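PDB 4EDP: ABC transporter, substrate-binding protein from Clostridium perfringens, which probably captures a solute outside the cell membrane and hands it to the membrane-spanning part of an ABC importer. Local coordinates for residues Glu204-Lys209 with Trp346-Asn351; Ala180-Ala185 with Glu199-Glu204; Asn166-Pro171 with Pro210-Thr215. One frame throughout, in Å; residues are numbered along the deposited sequence.

Contact 1 (Glu204-Lys209 with Trp346-Asn351)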
ATOM      1  N   GLU A 204     -10.044 -21.797  -1.062  1.00 13.59           N
ATOM      2  CA  GLU A 204      -9.289 -21.785   0.203  1.00 13.36           C
ATOM      3  C   GLU A 204      -9.907 -20.763   1.160  1.00 12.61           C
ATOM      4  O   GLU A 204      -9.941 -20.984   2.366  1.00 12.66           O
ATOM      5  CB  GLU A 204      -7.803 -21.520   0.005  1.00 13.55           C
ATOM      6  CG  GLU A 204      -7.055 -22.643  -0.681  1.00 16.03           C
ATOM      7  CD  GLU A 204      -6.966 -23.921   0.164  1.00 23.83           C
ATOM      8  OE1 GLU A 204      -7.268 -23.905   1.372  1.00 24.99           O
ATOM      9  OE2 GLU A 204      -6.566 -24.948  -0.389  1.00 32.74           O
ATOM     10  N   LEU A 205     -10.396 -19.656   0.633  1.00 13.05           N
ATOM     11  CA  LEU A 205     -11.070 -18.659   1.481  1.00 13.50           C
ATOM     12  C   LEU A 205     -12.344 -19.261   2.093  1.00 15.02           C
ATOM     13  O   LEU A 205     -12.663 -18.973   3.254  1.00 14.02           O
ATOM     14  CB  LEU A 205     -11.335 -17.364   0.724  1.00 13.04           C
ATOM     15  CG  LEU A 205     -10.076 -16.539   0.403  1.00 13.25           C
ATOM     16  CD1 LEU A 205     -10.394 -15.420  -0.550  1.00 14.39           C
ATOM     17  CD2 LEU A 205      -9.451 -15.968   1.701  1.00 15.37           C
ATOM     18  N   GLU A 206     -13.085 -20.074   1.332  1.00 14.77           N
ATOM     19  CA  GLU A 206     -14.259 -20.752   1.900  1.00 16.48           C
ATOM     20  C   GLU A 206     -13.816 -21.602   3.082  1.00 16.00           C
ATOM     21  O   GLU A 206     -14.488 -21.643   4.135  1.00 15.87           O
ATOM     22  CB  GLU A 206     -14.954 -21.701   0.893  1.00 18.60           C
ATOM     23  CG  GLU A 206     -15.589 -21.056  -0.261  1.00 21.72           C
ATOM     24  CD  GLU A 206     -16.331 -22.055  -1.157  1.00 28.42           C
ATOM     25  OE1 GLU A 206     -16.128 -23.286  -1.026  1.00 27.08           O
ATOM     26  OE2 GLU A 206     -17.126 -21.594  -1.993  1.00 35.51           O
ATOM     27  N   ALA A 207     -12.695 -22.303   2.904  1.00 14.86           N
ATOM     28  CA  ALA A 207     -12.170 -23.174   3.943  1.00 14.82           C
ATOM     29  C   ALA A 207     -11.726 -22.402   5.185  1.00 14.05           C
ATOM     30  O   ALA A 207     -11.692 -22.958   6.282  1.00 13.98           O
ATOM     31  CB  ALA A 207     -11.022 -24.035   3.411  1.00 13.75           C
ATOM     32  N   LEU A 208     -11.384 -21.129   5.024  1.00 11.28           N
ATOM     33  CA  LEU A 208     -10.934 -20.320   6.165  1.00 12.27           C
ATOM     34  C   LEU A 208     -12.100 -19.771   7.006  1.00 12.59           C
ATOM     35  O   LEU A 208     -11.898 -19.341   8.149  1.00 12.94           O
ATOM     36  CB  LEU A 208     -10.125 -19.138   5.637  1.00 11.74           C
ATOM     37  CG  LEU A 208      -9.439 -18.212   6.622  1.00 11.35           C
ATOM     38  CD1 LEU A 208      -8.383 -19.001   7.439  1.00 12.01           C
ATOM     39  CD2 LEU A 208      -8.785 -17.057   5.858  1.00 10.70           C
ATOM     40  N   LYS A 209     -13.304 -19.801   6.443  1.00 12.92           N
ATOM     41  CA  LYS A 209     -14.499 -19.232   7.092  1.00 14.44           C
ATOM     42  C   LYS A 209     -14.707 -19.524   8.570  1.00 13.77           C
ATOM     43  O   LYS A 209     -15.059 -18.617   9.305  1.00 15.09           O
ATOM     44  CB  LYS A 209     -15.782 -19.572   6.344  1.00 16.06           C
ATOM     45  CG  LYS A 209     -15.932 -18.956   4.949  1.00 21.18           C
ATOM     46  CD  LYS A 209     -17.177 -19.503   4.220  1.00 25.69           C
ATOM     47  CE  LYS A 209     -18.488 -19.204   4.948  1.00 29.47           C
ATOM     48  NZ  LYS A 209     -18.747 -17.734   5.126  1.00 34.17           N
ATOM     49  N   TRP A 346     -15.974 -12.816  -3.174  1.00 19.74           N
ATOM     50  CA  TRP A 346     -15.651 -12.548  -1.767  1.00 20.45           C
ATOM     51  C   TRP A 346     -16.912 -12.340  -0.952  1.00 23.29           C
ATOM     52  O   TRP A 346     -17.102 -12.979   0.082  1.00 23.05           O
ATOM     53  CB  TRP A 346     -14.782 -11.299  -1.670  1.00 18.43           C
ATOM     54  CG  TRP A 346     -14.358 -10.925  -0.273  1.00 18.75           C
ATOM     55  CD1 TRP A 346     -15.083 -10.209   0.648  1.00 19.68           C
ATOM     56  CD2 TRP A 346     -13.087 -11.201   0.342  1.00 16.77           C
ATOM     57  NE1 TRP A 346     -14.343 -10.038   1.793  1.00 22.22           N
ATOM     58  CE2 TRP A 346     -13.113 -10.628   1.627  1.00 18.57           C
ATOM     59  CE3 TRP A 346     -11.926 -11.858  -0.083  1.00 14.28           C
ATOM     60  CZ2 TRP A 346     -12.032 -10.717   2.501  1.00 16.63           C
ATOM     61  CZ3 TRP A 346     -10.849 -11.948   0.778  1.00 17.18           C
ATOM     62  CH2 TRP A 346     -10.909 -11.380   2.064  1.00 18.67           C
ATOM     63  N   ASN A 347     -17.768 -11.438  -1.421  1.00 25.30           N
ATOM     64  CA  ASN A 347     -19.014 -11.152  -0.729  1.00 28.23           C
ATOM     65  C   ASN A 347     -19.922 -12.378  -0.636  1.00 30.35           C
ATOM     66  O   ASN A 347     -20.558 -12.596   0.384  1.00 32.04           O
ATOM     67  CB  ASN A 347     -19.739  -9.970  -1.386  1.00 29.52           C
ATOM     68  CG  ASN A 347     -19.012  -8.643  -1.173  1.00 29.13           C
ATOM     69  OD1 ASN A 347     -18.218  -8.508  -0.243  1.00 30.41           O
ATOM     70  ND2 ASN A 347     -19.303  -7.656  -2.013  1.00 27.47           N
ATOM     71  N   ARG A 348     -19.987 -13.169  -1.700  1.00 31.22           N
ATOM     72  CA  ARG A 348     -20.791 -14.385  -1.704  1.00 33.90           C
ATOM     73  C   ARG A 348     -20.296 -15.334  -0.617  1.00 33.85           C
ATOM     74  O   ARG A 348     -21.088 -15.949   0.094  1.00 34.38           O
ATOM     75  CB  ARG A 348     -20.708 -15.057  -3.079  1.00 34.21           C
ATOM     76  CG  ARG A 348     -21.392 -16.418  -3.197  1.00 39.39           C
ATOM     77  CD  ARG A 348     -21.291 -16.946  -4.625  1.00 42.60           C
ATOM     78  NE  ARG A 348     -19.906 -17.023  -5.088  1.00 45.33           N
ATOM     79  CZ  ARG A 348     -19.087 -18.051  -4.868  1.00 47.82           C
ATOM     80  NH1 ARG A 348     -19.504 -19.113  -4.188  1.00 49.89           N
ATOM     81  NH2 ARG A 348     -17.839 -18.014  -5.322  1.00 48.13           N
ATOM     82  N   ILE A 349     -18.979 -15.422  -0.476  1.00 32.31           N
ATOM     83  CA  ILE A 349     -18.351 -16.302   0.507  1.00 33.41           C
ATOM     84  C   ILE A 349     -18.337 -15.820   1.939  1.00 33.96           C
ATOM     85  O   ILE A 349     -18.654 -16.575   2.855  1.00 35.11           O
ATOM     86  CB  ILE A 349     -16.861 -16.522   0.179  1.00 31.63           C
ATOM     87  CG1 ILE A 349     -16.710 -17.451  -1.009  1.00 33.96           C
ATOM     88  CG2 ILE A 349     -16.157 -17.137   1.362  1.00 30.95           C
ATOM     89  CD1 ILE A 349     -15.258 -17.678  -1.384  1.00 32.81           C
ATOM     90  N   MET A 350     -17.928 -14.577   2.136  1.00 35.35           N
ATOM     91  CA  MET A 350     -17.799 -14.017   3.476  1.00 37.86           C
ATOM     92  C   MET A 350     -19.067 -13.338   3.988  1.00 42.21           C
ATOM     93  O   MET A 350     -19.347 -13.368   5.190  1.00 44.68           O
ATOM     94  CB  MET A 350     -16.650 -12.996   3.491  1.00 36.68           C
ATOM     95  CG  MET A 350     -15.254 -13.569   3.214  1.00 33.61           C
ATOM     96  SD  MET A 350     -14.620 -14.578   4.570  1.00 34.71           S
ATOM     97  CE  MET A 350     -13.202 -15.360   3.791  1.00 34.82           C
ATOM     98  N   ASN A 351     -19.841 -12.767   3.066  1.00 44.77           N
ATOM     99  CA  ASN A 351     -21.041 -11.978   3.385  1.00 47.76           C
ATOM    100  C   ASN A 351     -20.602 -10.626   3.921  1.00 48.41           C
ATOM    101  O   ASN A 351     -19.466 -10.195   3.693  1.00 46.64           O
ATOM    102  CB  ASN A 351     -21.987 -12.652   4.382  1.00 49.82           C
ATOM    103  CG  ASN A 351     -22.719 -13.832   3.792  1.00 51.68           C
ATOM    104  OD1 ASN A 351     -22.289 -14.411   2.794  1.00 51.29           O
ATOM    105  ND2 ASN A 351     -23.841 -14.198   4.412  1.00 55.64           N
ATOM    106  OXT ASN A 351     -21.383  -9.942   4.592  1.00 51.39           O
TER
HETATM  107  O   HOH W   1     -15.492 -20.078  -4.065  1.00 35.44           O
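K209, following helix 199-208, reaches I349 near the end of helix 332-350. CB of K209 sets out toward the 346-351 segment. CG lies against the CG2 methyl of I349, and CD presses on the same methyl at 3.8 Å and nears the backbone oxygen of I349. The chain bends twice in placing its last two atoms, which brings CE of K209 within 3.4 Å of O of I349 and curls the ammonium group back over the helix end. NZ of K209 then donates to O of I349 at 2.6 Å, close to the line of the carbonyl bond (162°). A positive charge at the C-terminal end of 332-350 probably interacts favourably with the helix dipole.

The two helices, 199-208 and the chain-terminal 332-350, run nearly parallel on one side of a lobe of the solute-binding fold, their local axes 10.0 Å apart and inclined by 28°. I349 also sends CD1 across the side chain of E206, 3.6 Å from its CG. On the buried side, CD1 of L205 meets CZ3 of the W346 indole at 3.7 Å, and CE of M350 lies 3.7 Å from O of L205. Toward solvent, the carboxylate of E206 and the guanidinium of R348 stop short of a salt bridge; a water donates to OE2 of E206 at 3.0 Å and weakly accepts from NH2 of R348.

Contact 2 (Ala180-Ala185 with Glu199-Glu204)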
ATOM      1  N   ALA A 180      -4.130  -8.804  -1.544  1.00 12.93           N
ATOM      2  CA  ALA A 180      -3.110  -9.607  -0.893  1.00 12.67           C
ATOM      3  C   ALA A 180      -3.731 -10.819  -0.198  1.00 11.39           C
ATOM      4  O   ALA A 180      -3.179 -11.914  -0.260  1.00 12.43           O
ATOM      5  CB  ALA A 180      -2.301  -8.756   0.127  1.00 11.95           C
ATOM      6  N   MET A 181      -4.869 -10.619   0.455  0.60 12.12           N
ATOM      7  CA  MET A 181      -5.527 -11.699   1.166  0.60 12.76           C
ATOM      8  C   MET A 181      -5.930 -12.821   0.167  0.60 12.20           C
ATOM      9  O   MET A 181      -5.800 -14.013   0.468  0.60 11.42           O
ATOM     10  CB  MET A 181      -6.707 -11.143   1.989  0.60 13.88           C
ATOM     11  CG  MET A 181      -7.191 -12.106   3.000  0.60 17.92           C
ATOM     12  SD  MET A 181      -5.953 -12.400   4.285  0.60 15.94           S
ATOM     13  CE  MET A 181      -6.361 -14.122   4.596  0.60 21.07           C
ATOM     14  N   VAL A 182      -6.385 -12.445  -1.027  1.00 12.08           N
ATOM     15  CA  VAL A 182      -6.738 -13.420  -2.062  1.00 11.72           C
ATOM     16  C   VAL A 182      -5.451 -14.139  -2.525  1.00 11.96           C
ATOM     17  O   VAL A 182      -5.455 -15.363  -2.747  1.00 11.73           O
ATOM     18  CB  VAL A 182      -7.471 -12.770  -3.266  1.00 13.48           C
ATOM     19  CG1 VAL A 182      -7.698 -13.776  -4.385  1.00 12.77           C
ATOM     20  CG2 VAL A 182      -8.794 -12.128  -2.827  1.00 12.56           C
ATOM     21  N   GLU A 183      -4.356 -13.393  -2.684  1.00 11.14           N
ATOM     22  CA  GLU A 183      -3.090 -14.005  -3.127  1.00 10.80           C
ATOM     23  C   GLU A 183      -2.502 -14.940  -2.072  1.00 10.27           C
ATOM     24  O   GLU A 183      -1.885 -15.970  -2.408  1.00 12.28           O
ATOM     25  CB  GLU A 183      -2.095 -12.966  -3.668  1.00 11.18           C
ATOM     26  CG  GLU A 183      -2.646 -12.277  -4.927  1.00 14.31           C
ATOM     27  CD  GLU A 183      -1.610 -11.695  -5.867  1.00 16.81           C
ATOM     28  OE1 GLU A 183      -0.398 -11.876  -5.639  1.00 16.79           O
ATOM     29  OE2 GLU A 183      -2.029 -11.108  -6.910  1.00 17.14           O
ATOM     30  N   ILE A 184      -2.703 -14.606  -0.802  1.00 10.02           N
ATOM     31  CA  ILE A 184      -2.288 -15.466   0.293  1.00 10.18           C
ATOM     32  C   ILE A 184      -3.034 -16.811   0.189  1.00 10.99           C
ATOM     33  O   ILE A 184      -2.426 -17.879   0.309  1.00 12.23           O
ATOM     34  CB  ILE A 184      -2.565 -14.777   1.656  1.00 10.05           C
ATOM     35  CG1 ILE A 184      -1.515 -13.685   1.916  1.00 11.52           C
ATOM     36  CG2 ILE A 184      -2.562 -15.833   2.774  1.00 13.31           C
ATOM     37  CD1 ILE A 184      -1.894 -12.712   3.031  1.00 13.38           C
ATOM     38  N   ALA A 185      -4.336 -16.756  -0.074  1.00  9.79           N
ATOM     39  CA  ALA A 185      -5.164 -17.953  -0.248  1.00 10.27           C
ATOM     40  C   ALA A 185      -4.710 -18.734  -1.474  1.00 12.47           C
ATOM     41  O   ALA A 185      -4.696 -19.977  -1.454  1.00 12.60           O
ATOM     42  CB  ALA A 185      -6.643 -17.554  -0.357  1.00 10.92           C
ATOM     43  N   GLU A 199      -9.928 -18.805  -8.761  0.50 14.30           N
ATOM     44  CA  GLU A 199     -10.943 -19.758  -8.309  0.50 15.35           C
ATOM     45  C   GLU A 199     -10.458 -20.648  -7.153  0.50 14.73           C
ATOM     46  O   GLU A 199     -11.177 -20.835  -6.165  0.50 14.56           O
ATOM     47  CB  GLU A 199     -11.471 -20.575  -9.488  0.50 16.28           C
ATOM     48  CG  GLU A 199     -12.189 -19.706 -10.509  0.50 18.74           C
ATOM     49  CD  GLU A 199     -13.418 -19.021  -9.936  0.50 20.72           C
ATOM     50  OE1 GLU A 199     -14.256 -19.736  -9.354  0.50 22.70           O
ATOM     51  OE2 GLU A 199     -13.558 -17.783 -10.093  0.50 20.51           O
ATOM     52  N   ALA A 200      -9.239 -21.172  -7.251  1.00 13.96           N
ATOM     53  CA  ALA A 200      -8.708 -22.018  -6.186  1.00 14.43           C
ATOM     54  C   ALA A 200      -8.484 -21.206  -4.909  1.00 13.64           C
ATOM     55  O   ALA A 200      -8.709 -21.693  -3.814  1.00 13.78           O
ATOM     56  CB  ALA A 200      -7.398 -22.707  -6.622  1.00 15.42           C
ATOM     57  N   ALA A 201      -8.084 -19.952  -5.067  1.00 12.29           N
ATOM     58  CA  ALA A 201      -7.844 -19.091  -3.914  1.00 11.89           C
ATOM     59  C   ALA A 201      -9.170 -18.917  -3.185  1.00 12.71           C
ATOM     60  O   ALA A 201      -9.225 -18.968  -1.956  1.00 12.11           O
ATOM     61  CB  ALA A 201      -7.284 -17.747  -4.348  1.00 10.71           C
ATOM     62  N   PHE A 202     -10.246 -18.712  -3.941  1.00 13.33           N
ATOM     63  CA  PHE A 202     -11.540 -18.527  -3.305  1.00 13.19           C
ATOM     64  C   PHE A 202     -12.033 -19.784  -2.609  1.00 13.76           C
ATOM     65  O   PHE A 202     -12.698 -19.668  -1.566  1.00 14.21           O
ATOM     66  CB  PHE A 202     -12.570 -17.845  -4.220  1.00 14.81           C
ATOM     67  CG  PHE A 202     -12.360 -16.361  -4.319  1.00 14.72           C
ATOM     68  CD1 PHE A 202     -12.744 -15.532  -3.291  1.00 17.39           C
ATOM     69  CD2 PHE A 202     -11.749 -15.798  -5.420  1.00 18.75           C
ATOM     70  CE1 PHE A 202     -12.530 -14.165  -3.358  1.00 19.07           C
ATOM     71  CE2 PHE A 202     -11.529 -14.436  -5.482  1.00 20.55           C
ATOM     72  CZ  PHE A 202     -11.932 -13.622  -4.450  1.00 19.27           C
ATOM     73  N   LYS A 203     -11.668 -20.969  -3.115  1.00 13.42           N
ATOM     74  CA  LYS A 203     -12.031 -22.216  -2.446  1.00 14.69           C
ATOM     75  C   LYS A 203     -11.282 -22.299  -1.111  1.00 14.57           C
ATOM     76  O   LYS A 203     -11.830 -22.819  -0.126  1.00 16.28           O
ATOM     77  CB  LYS A 203     -11.743 -23.445  -3.309  1.00 15.39           C
ATOM     78  CG  LYS A 203     -12.636 -23.600  -4.535  1.00 18.12           C
ATOM     79  CD  LYS A 203     -14.106 -23.799  -4.176  1.00 24.09           C
ATOM     80  CE  LYS A 203     -14.938 -24.088  -5.426  1.00 29.53           C
ATOM     81  NZ  LYS A 203     -16.376 -24.350  -5.110  1.00 35.44           N
ATOM     82  N   GLU A 204     -10.044 -21.797  -1.062  1.00 13.59           N
ATOM     83  CA  GLU A 204      -9.289 -21.785   0.203  1.00 13.36           C
ATOM     84  C   GLU A 204      -9.907 -20.763   1.160  1.00 12.61           C
ATOM     85  O   GLU A 204      -9.941 -20.984   2.366  1.00 12.66           O
ATOM     86  CB  GLU A 204      -7.803 -21.520   0.005  1.00 13.55           C
ATOM     87  CG  GLU A 204      -7.055 -22.643  -0.681  1.00 16.03           C
ATOM     88  CD  GLU A 204      -6.966 -23.921   0.164  1.00 23.83           C
ATOM     89  OE1 GLU A 204      -7.268 -23.905   1.372  1.00 24.99           O
ATOM     90  OE2 GLU A 204      -6.566 -24.948  -0.389  1.00 32.74           O
TER
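A185 and A201 bring two helices close where neither has a bulky side chain. Their CA atoms are 4.7 Å apart, CB of A185 sits 3.4 Å from O of A201, and CB of A201 lies 3.4 Å from O of V182. Each methyl rests against the other helix's backbone. No hydrogen bond links the two segments, and what they share is van der Waals packing. The local axes, 8.2 Å apart, cross at 90°, a perpendicular alanine-lined packing of helices 178-189 and 199-208 that builds part of the helical layer flanking the sheet in this lobe of the periplasmic-binding-protein fold.

Both methyls of V182 meet the F202 ring obliquely: CG2 is 3.8 Å from CZ, and CG1, anti to the backbone N (chi1 174°), approaches CE2. The same ring meets W342 of helix 332-350 edge-to-face. At the partly exposed side the contact is thinner: only CB and CG of E204 lie against A185, with CG 3.6 Å from O of A185. A bend at chi2 (-67°) carries the carboxylate away from segment 180-185, yet its salt bridge from OE1 to K188, further along helix 178-189, still joins the two helices.

Contact 3 (Asn166-Pro171 with Pro210-Thr215)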
ATOM      1  N   ASN A 166     -13.209 -19.028  15.116  1.00 14.03           N
ATOM      2  CA  ASN A 166     -13.713 -17.797  15.697  1.00 13.42           C
ATOM      3  C   ASN A 166     -12.601 -16.950  16.339  1.00 14.59           C
ATOM      4  O   ASN A 166     -12.842 -16.320  17.362  1.00 15.27           O
ATOM      5  CB  ASN A 166     -14.739 -18.124  16.800  1.00 15.32           C
ATOM      6  CG  ASN A 166     -15.764 -19.174  16.389  1.00 16.32           C
ATOM      7  OD1 ASN A 166     -15.981 -20.160  17.118  1.00 19.24           O
ATOM      8  ND2 ASN A 166     -16.403 -18.977  15.244  1.00 12.84           N
ATOM      9  N   LYS A 167     -11.408 -16.905  15.749  1.00 11.67           N
ATOM     10  CA  LYS A 167     -10.302 -16.140  16.390  1.00 13.42           C
ATOM     11  C   LYS A 167      -9.481 -15.215  15.491  1.00 12.39           C
ATOM     12  O   LYS A 167      -8.527 -14.607  15.969  1.00 13.59           O
ATOM     13  CB  LYS A 167      -9.363 -17.116  17.099  1.00 14.36           C
ATOM     14  CG  LYS A 167      -9.907 -17.723  18.355  1.00 20.21           C
ATOM     15  CD  LYS A 167      -8.888 -18.653  18.986  1.00 28.33           C
ATOM     16  CE  LYS A 167      -9.192 -18.894  20.460  1.00 31.10           C
ATOM     17  NZ  LYS A 167     -10.562 -19.378  20.700  1.00 28.14           N
ATOM     18  N   ILE A 168      -9.800 -15.102  14.197  1.00 11.88           N
ATOM     19  CA  ILE A 168      -9.017 -14.194  13.348  1.00 11.93           C
ATOM     20  C   ILE A 168      -9.836 -13.130  12.630  1.00 12.81           C
ATOM     21  O   ILE A 168     -11.043 -13.266  12.446  1.00 13.31           O
ATOM     22  CB  ILE A 168      -8.154 -14.959  12.259  1.00 11.06           C
ATOM     23  CG1 ILE A 168      -8.960 -15.378  11.037  1.00 12.29           C
ATOM     24  CG2 ILE A 168      -7.404 -16.170  12.875  1.00 13.15           C
ATOM     25  CD1 ILE A 168      -8.085 -16.032   9.939  1.00 12.95           C
ATOM     26  N   ALA A 169      -9.154 -12.049  12.260  1.00 12.50           N
ATOM     27  CA  ALA A 169      -9.743 -10.984  11.452  1.00 13.37           C
ATOM     28  C   ALA A 169      -8.863 -10.817  10.209  1.00 12.36           C
ATOM     29  O   ALA A 169      -7.627 -10.900  10.301  1.00 12.71           O
ATOM     30  CB  ALA A 169      -9.844  -9.657  12.226  1.00 13.08           C
ATOM     31  N   ILE A 170      -9.500 -10.584   9.068  1.00 12.00           N
ATOM     32  CA  ILE A 170      -8.806 -10.392   7.802  1.00 12.76           C
ATOM     33  C   ILE A 170      -9.365  -9.124   7.130  1.00 12.89           C
ATOM     34  O   ILE A 170     -10.510  -8.723   7.368  1.00 14.82           O
ATOM     35  CB  ILE A 170      -8.921 -11.626   6.869  1.00 12.24           C
ATOM     36  CG1 ILE A 170     -10.367 -11.849   6.417  1.00 14.99           C
ATOM     37  CG2 ILE A 170      -8.363 -12.898   7.585  1.00 11.66           C
ATOM     38  CD1 ILE A 170     -10.596 -13.106   5.526  1.00 14.51           C
ATOM     39  N   PRO A 171      -8.543  -8.466   6.312  1.00 12.93           N
ATOM     40  CA  PRO A 171      -8.991  -7.271   5.632  1.00 13.54           C
ATOM     41  C   PRO A 171     -10.028  -7.579   4.571  1.00 13.33           C
ATOM     42  O   PRO A 171      -9.938  -8.613   3.882  1.00 14.29           O
ATOM     43  CB  PRO A 171      -7.705  -6.740   4.976  1.00 13.49           C
ATOM     44  CG  PRO A 171      -6.893  -7.936   4.754  1.00 14.90           C
ATOM     45  CD  PRO A 171      -7.145  -8.788   5.977  1.00 13.52           C
ATOM     46  N   PRO A 210     -14.542 -20.782   9.013  1.00 12.90           N
ATOM     47  CA  PRO A 210     -14.759 -21.030  10.445  1.00 12.24           C
ATOM     48  C   PRO A 210     -13.881 -20.245  11.398  1.00 11.80           C
ATOM     49  O   PRO A 210     -14.262 -20.051  12.565  1.00 13.35           O
ATOM     50  CB  PRO A 210     -14.481 -22.528  10.598  1.00 12.95           C
ATOM     51  CG  PRO A 210     -14.750 -23.095   9.260  1.00 13.26           C
ATOM     52  CD  PRO A 210     -14.315 -22.027   8.269  1.00 13.47           C
ATOM     53  N   ASN A 211     -12.716 -19.793  10.927  1.00 10.89           N
ATOM     54  CA  ASN A 211     -11.803 -19.040  11.777  1.00 10.29           C
ATOM     55  C   ASN A 211     -12.002 -17.516  11.748  1.00 11.84           C
ATOM     56  O   ASN A 211     -11.486 -16.795  12.621  1.00 13.71           O
ATOM     57  CB  ASN A 211     -10.372 -19.349  11.325  1.00 11.66           C
ATOM     58  CG  ASN A 211      -9.995 -20.791  11.550  1.00 11.57           C
ATOM     59  OD1 ASN A 211     -10.774 -21.572  12.117  1.00 12.94           O
ATOM     60  ND2 ASN A 211      -8.774 -21.163  11.128  1.00 12.33           N
ATOM     61  N   VAL A 212     -12.716 -17.018  10.750  1.00 11.91           N
ATOM     62  CA  VAL A 212     -12.900 -15.577  10.578  1.00 12.73           C
ATOM     63  C   VAL A 212     -14.053 -14.989  11.395  1.00 13.36           C
ATOM     64  O   VAL A 212     -15.209 -15.318  11.197  1.00 14.68           O
ATOM     65  CB  VAL A 212     -13.105 -15.228   9.099  1.00 13.58           C
ATOM     66  CG1 VAL A 212     -13.264 -13.718   8.939  1.00 14.10           C
ATOM     67  CG2 VAL A 212     -11.930 -15.724   8.293  1.00 12.98           C
ATOM     68  N   VAL A 213     -13.707 -14.127  12.334  1.00 13.99           N
ATOM     69  CA  VAL A 213     -14.672 -13.438  13.184  1.00 15.58           C
ATOM     70  C   VAL A 213     -15.291 -12.328  12.369  1.00 17.56           C
ATOM     71  O   VAL A 213     -16.512 -12.107  12.404  1.00 19.63           O
ATOM     72  CB  VAL A 213     -13.973 -12.857  14.410  1.00 16.19           C
ATOM     73  CG1 VAL A 213     -14.904 -11.933  15.179  1.00 19.35           C
ATOM     74  CG2 VAL A 213     -13.470 -13.987  15.268  1.00 16.56           C
ATOM     75  N   LYS A 214     -14.452 -11.594  11.655  1.00 18.49           N
ATOM     76  CA  LYS A 214     -14.965 -10.586  10.749  1.00 21.20           C
ATOM     77  C   LYS A 214     -13.917 -10.128   9.763  1.00 19.27           C
ATOM     78  O   LYS A 214     -12.709 -10.328   9.963  1.00 16.57           O
ATOM     79  CB  LYS A 214     -15.503  -9.367  11.482  1.00 25.24           C
ATOM     80  CG  LYS A 214     -14.443  -8.514  12.130  1.00 27.55           C
ATOM     81  CD  LYS A 214     -15.065  -7.274  12.767  1.00 34.52           C
ATOM     82  CE  LYS A 214     -15.767  -6.388  11.741  1.00 37.99           C
ATOM     83  NZ  LYS A 214     -16.251  -5.134  12.382  1.00 40.74           N
ATOM     84  N   THR A 215     -14.411  -9.537   8.675  1.00 18.49           N
ATOM     85  CA  THR A 215     -13.561  -8.937   7.673  1.00 19.48           C
ATOM     86  C   THR A 215     -13.644  -7.480   8.108  1.00 21.67           C
ATOM     87  O   THR A 215     -14.711  -7.015   8.547  1.00 26.70           O
ATOM     88  CB  THR A 215     -14.067  -9.209   6.242  1.00 20.89           C
ATOM     89  OG1 THR A 215     -15.356  -8.623   6.075  1.00 23.61           O
ATOM     90  CG2 THR A 215     -14.184 -10.701   5.996  1.00 18.93           C
TER
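Parallel strand pairing joins I168 and I170 of strand 168-171 to V212 and T215 of strand 212-216, and it places the latter beside a strand whose other neighbour is 233-237. The ladder begins in the loops: N of N166 donates to O of P210 at 2.9 Å, in the plane of that carbonyl and on a lone pair. Next, O of N211 receives the amide of I168 at 2.9 Å and, weakly, that of K167. The side chain of N211 turns to the loop before the strand, where ND2 binds the carbonyl oxygens of L159 and K161. O of I168 then accepts from N of V213 at 2.8 Å, a nearly straight bond with 166° at the hydrogen.

At V213 the chain turns a corner, and beyond it the pairing slackens: I170 N to K214 O is a weak bond of 3.3 Å. V213 itself points at the partner strand, its CG2 3.2 Å from O of N166. On the sheet face bearing I168, V212, I170 and T215, CG2 of V212 touches both isoleucines, 4.1 Å from CG1 of I168 and 4.0 Å from CD1 of I170. A chi1 of 66° swings CG1 of I170 toward the neighbouring strand, where it meets CG2 of T215. W346 and M350 of helix 332-350 pack on I170 and T215 from this side, while L222 and M225 meet A169 and K214 on the other. Parallel strands with helices on both faces are characteristic of the alpha/beta lobes of periplasmic binding proteins.

How the contacts relate
The three contacts lie on the same side of the chain's centre, the centres of contacts 1 and 2 about 9 Å apart, those of 1 and 3 about 10 Å and those of 2 and 3 about 15 Å. Along the chain, strand 168-171 leads into helix 178-189, then helix 199-208 and strand 212-216, so contact 2 falls within the crossover whose two strands contact 3 pairs. Contacts 1 and 2 share helix 199-208 and E204. Contact 1 then brings in the chain's last helix, whose W346 reaches both M181 and I170. This part of the lobe thus combines a local stretch of sequence with the chain's last helix, which packs against it.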